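Local coordinates for protein glycosyl transferase family 8 (Streptococcus pneumoniae, PDB 5GVV) that transfers galactose from UDP-galactose to the terminal glucose of the already glycosylated serine-rich repeat adhesin PsrP, with manganese bound beside the nucleotide, at residues C280-N285 / D348-R353. Numbering follows the deposited sequence.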
ATOM      1  N   CYS A 280      -3.291 -22.490  20.910  1.00 15.77           N
ATOM      2  CA  CYS A 280      -4.444 -22.580  21.806  1.00 16.58           C
ATOM      3  C   CYS A 280      -5.680 -21.950  21.180  1.00 16.55           C
ATOM      4  O   CYS A 280      -5.573 -21.011  20.385  1.00 15.91           O
ATOM      5  CB  CYS A 280      -4.142 -21.901  23.144  1.00 16.96           C
ATOM      6  SG  CYS A 280      -2.930 -22.772  24.155  1.00 21.82           S
ATOM      7  N   VAL A 281      -6.853 -22.469  21.534  1.00 15.15           N
ATOM      8  CA  VAL A 281      -8.092 -21.966  20.957  1.00 13.34           C
ATOM      9  C   VAL A 281      -9.195 -21.818  22.004  1.00 15.42           C
ATOM     10  O   VAL A 281      -9.300 -22.615  22.950  1.00 16.86           O
ATOM     11  CB  VAL A 281      -8.559 -22.865  19.780  1.00 15.99           C
ATOM     12  CG1 VAL A 281      -8.848 -24.267  20.271  1.00 15.38           C
ATOM     13  CG2 VAL A 281      -9.773 -22.277  19.084  1.00 13.63           C
ATOM     14  N   ASN A 282      -9.996 -20.769  21.850  1.00 15.49           N
ATOM     15  CA  ASN A 282     -11.211 -20.611  22.639  1.00 14.69           C
ATOM     16  C   ASN A 282     -12.307 -20.025  21.768  1.00 15.03           C
ATOM     17  O   ASN A 282     -12.031 -19.216  20.883  1.00 15.72           O
ATOM     18  CB  ASN A 282     -10.977 -19.711  23.854  1.00 15.21           C
ATOM     19  CG  ASN A 282     -12.275 -19.327  24.552  1.00 17.51           C
ATOM     20  OD1 ASN A 282     -12.778 -18.215  24.381  1.00 16.84           O
ATOM     21  ND2 ASN A 282     -12.832 -20.254  25.326  1.00 16.46           N
ATOM     22  N   LEU A 283     -13.542 -20.448  22.012  1.00 15.10           N
ATOM     23  CA  LEU A 283     -14.702 -19.901  21.324  1.00 16.53           C
ATOM     24  C   LEU A 283     -15.535 -19.155  22.352  1.00 19.42           C
ATOM     25  O   LEU A 283     -15.983 -19.744  23.341  1.00 22.14           O
ATOM     26  CB  LEU A 283     -15.527 -21.034  20.702  1.00 15.19           C
ATOM     27  CG  LEU A 283     -16.923 -20.712  20.166  1.00 16.68           C
ATOM     28  CD1 LEU A 283     -16.855 -19.970  18.840  1.00 15.96           C
ATOM     29  CD2 LEU A 283     -17.743 -21.988  20.016  1.00 21.96           C
ATOM     30  N   THR A 284     -15.738 -17.861  22.134  1.00 17.08           N
ATOM     31  CA  THR A 284     -16.519 -17.051  23.062  1.00 19.84           C
ATOM     32  C   THR A 284     -17.663 -16.360  22.337  1.00 24.35           C
ATOM     33  O   THR A 284     -17.589 -16.129  21.130  1.00 25.69           O
ATOM     34  CB  THR A 284     -15.643 -15.969  23.728  1.00 22.32           C
ATOM     35  OG1 THR A 284     -16.439 -15.180  24.623  1.00 23.51           O
ATOM     36  CG2 THR A 284     -15.030 -15.052  22.673  1.00 18.66           C
ATOM     37  N   ASN A 285     -18.724 -16.034  23.062  1.00 28.43           N
ATOM     38  CA  ASN A 285     -19.731 -15.131  22.522  1.00 31.42           C
ATOM     39  C   ASN A 285     -19.744 -13.844  23.339  1.00 32.72           C
ATOM     40  O   ASN A 285     -20.426 -12.873  22.997  1.00 31.91           O
ATOM     41  CB  ASN A 285     -21.114 -15.787  22.503  1.00 36.09           C
ATOM     42  CG  ASN A 285     -22.042 -15.152  21.483  1.00 41.23           C
ATOM     43  OD1 ASN A 285     -23.002 -14.466  21.838  1.00 45.86           O
ATOM     44  ND2 ASN A 285     -21.746 -15.365  20.204  1.00 37.42           N
ATOM     45  N   ASP A 348     -10.986 -23.319  27.880  1.00 15.30           N
ATOM     46  CA  ASP A 348     -12.364 -22.991  28.207  1.00 16.08           C
ATOM     47  C   ASP A 348     -12.384 -21.779  29.129  1.00 17.79           C
ATOM     48  O   ASP A 348     -12.498 -21.923  30.347  1.00 17.30           O
ATOM     49  CB  ASP A 348     -13.037 -24.182  28.891  1.00 15.60           C
ATOM     50  CG  ASP A 348     -14.545 -24.127  28.806  1.00 17.54           C
ATOM     51  OD1 ASP A 348     -15.074 -23.141  28.243  1.00 18.09           O
ATOM     52  OD2 ASP A 348     -15.201 -25.067  29.302  1.00 16.70           O
ATOM     53  N   LEU A 349     -12.284 -20.586  28.543  1.00 19.66           N
ATOM     54  CA  LEU A 349     -12.113 -19.363  29.327  1.00 16.93           C
ATOM     55  C   LEU A 349     -13.296 -18.398  29.241  1.00 17.92           C
ATOM     56  O   LEU A 349     -13.308 -17.373  29.925  1.00 18.64           O
ATOM     57  CB  LEU A 349     -10.845 -18.632  28.886  1.00 19.19           C
ATOM     58  CG  LEU A 349      -9.559 -19.447  28.824  1.00 18.98           C
ATOM     59  CD1 LEU A 349      -8.390 -18.584  28.372  1.00 21.66           C
ATOM     60  CD2 LEU A 349      -9.272 -20.081  30.160  1.00 20.89           C
ATOM     61  N   ASN A 350     -14.278 -18.717  28.404  1.00 20.45           N
ATOM     62  CA  ASN A 350     -15.400 -17.808  28.163  1.00 25.58           C
ATOM     63  C   ASN A 350     -16.477 -17.895  29.244  1.00 25.88           C
ATOM     64  O   ASN A 350     -16.778 -18.978  29.742  1.00 26.41           O
ATOM     65  CB  ASN A 350     -16.008 -18.072  26.784  1.00 20.99           C
ATOM     66  CG  ASN A 350     -16.393 -19.521  26.593  1.00 20.59           C
ATOM     67  OD1 ASN A 350     -15.567 -20.420  26.753  1.00 21.13           O
ATOM     68  ND2 ASN A 350     -17.658 -19.762  26.263  1.00 25.42           N
ATOM     69  N   HIS A 351     -17.075 -16.752  29.573  1.00 25.53           N
ATOM     70  CA  HIS A 351     -17.965 -16.639  30.725  1.00 28.03           C
ATOM     71  C   HIS A 351     -19.454 -16.933  30.492  1.00 30.14           C
ATOM     72  O   HIS A 351     -20.143 -17.371  31.412  1.00 38.47           O
ATOM     73  CB  HIS A 351     -17.799 -15.265  31.384  1.00 28.56           C
ATOM     74  CG  HIS A 351     -16.707 -15.214  32.410  1.00 27.06           C
ATOM     75  ND1 HIS A 351     -16.877 -15.660  33.702  1.00 28.29           N
ATOM     76  CD2 HIS A 351     -15.430 -14.766  32.330  1.00 27.87           C
ATOM     77  CE1 HIS A 351     -15.757 -15.491  34.376  1.00 25.23           C
ATOM     78  NE2 HIS A 351     -14.860 -14.952  33.569  1.00 25.42           N
ATOM     79  N   ASP A 352     -19.972 -16.697  29.292  1.00 37.13           N
ATOM     80  CA  ASP A 352     -21.404 -16.919  29.103  1.00 36.89           C
ATOM     81  C   ASP A 352     -21.734 -18.379  28.795  1.00 36.68           C
ATOM     82  O   ASP A 352     -20.875 -19.256  28.921  1.00 36.50           O
ATOM     83  CB  ASP A 352     -21.994 -15.988  28.046  1.00 36.47           C
ATOM     84  CG  ASP A 352     -23.381 -15.498  28.424  1.00 41.07           C
ATOM     85  OD1 ASP A 352     -24.359 -16.255  28.232  1.00 39.74           O
ATOM     86  OD2 ASP A 352     -23.489 -14.360  28.931  1.00 39.61           O
ATOM     87  N   ARG A 353     -22.985 -18.633  28.415  1.00 36.62           N
ATOM     88  CA  ARG A 353     -23.447 -19.998  28.179  1.00 39.00           C
ATOM     89  C   ARG A 353     -22.616 -20.711  27.128  1.00 34.29           C
ATOM     90  O   ARG A 353     -22.298 -20.152  26.080  1.00 35.03           O
ATOM     91  CB  ARG A 353     -24.927 -20.032  27.799  1.00 38.89           C
ATOM     92  CG  ARG A 353     -25.857 -20.133  29.001  1.00 44.44           C
ATOM     93  CD  ARG A 353     -27.300 -20.336  28.566  1.00 40.94           C
ATOM     94  NE  ARG A 353     -27.780 -19.205  27.781  1.00 40.32           N
ATOM     95  CZ  ARG A 353     -28.286 -18.093  28.307  1.00 40.22           C
ATOM     96  NH1 ARG A 353     -28.389 -17.961  29.626  1.00 33.07           N
ATOM     97  NH2 ARG A 353     -28.693 -17.113  27.512  1.00 30.81           N
TER
HETATM   98  O   HOH W   1     -17.980 -21.494  24.184  1.00 33.87           O
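With CG of Asn282 anti to its own N (chi1 170°) and CG of Asn350 turned back between N and the carbonyl carbon (chi1 54°), the two side-chain amides meet at the C-terminal ends of two central strands of a parallel sheet in the C-terminal part of the chain, away from the UDP and manganese sites. Strands 278-283 and 345-348 are neighbours at the centre of this six-stranded sheet, whose strand order 3-2-1-4-5-6 and intervening helices describe a Rossmann-like fold. From within strand 278-283, Asn282 ND2 donates to Asn350 OD1, in the loop that follows strand 345-348, at 3.1 Å. The acceptor lies nearly in the donor's amide plane, but the donor stands above the carbonyl plane of Asn350, and the two amides are turned 53° apart. ND2 also gives a hydrogen bond to the Leu347 carbonyl, so two oxygens on the neighbouring strand and its following loop fix the rotation of the amide. Farther along, CB of Asn350 packs against OG1 of Thr284 at 3.6 Å, while that hydroxyl is hydrogen-bonded to the Ser286 carbonyl. A water completes the link between the segments: it donates to Leu283 O at 2.8 Å and weakly accepts from Asn350 ND2 at 2.7 Å.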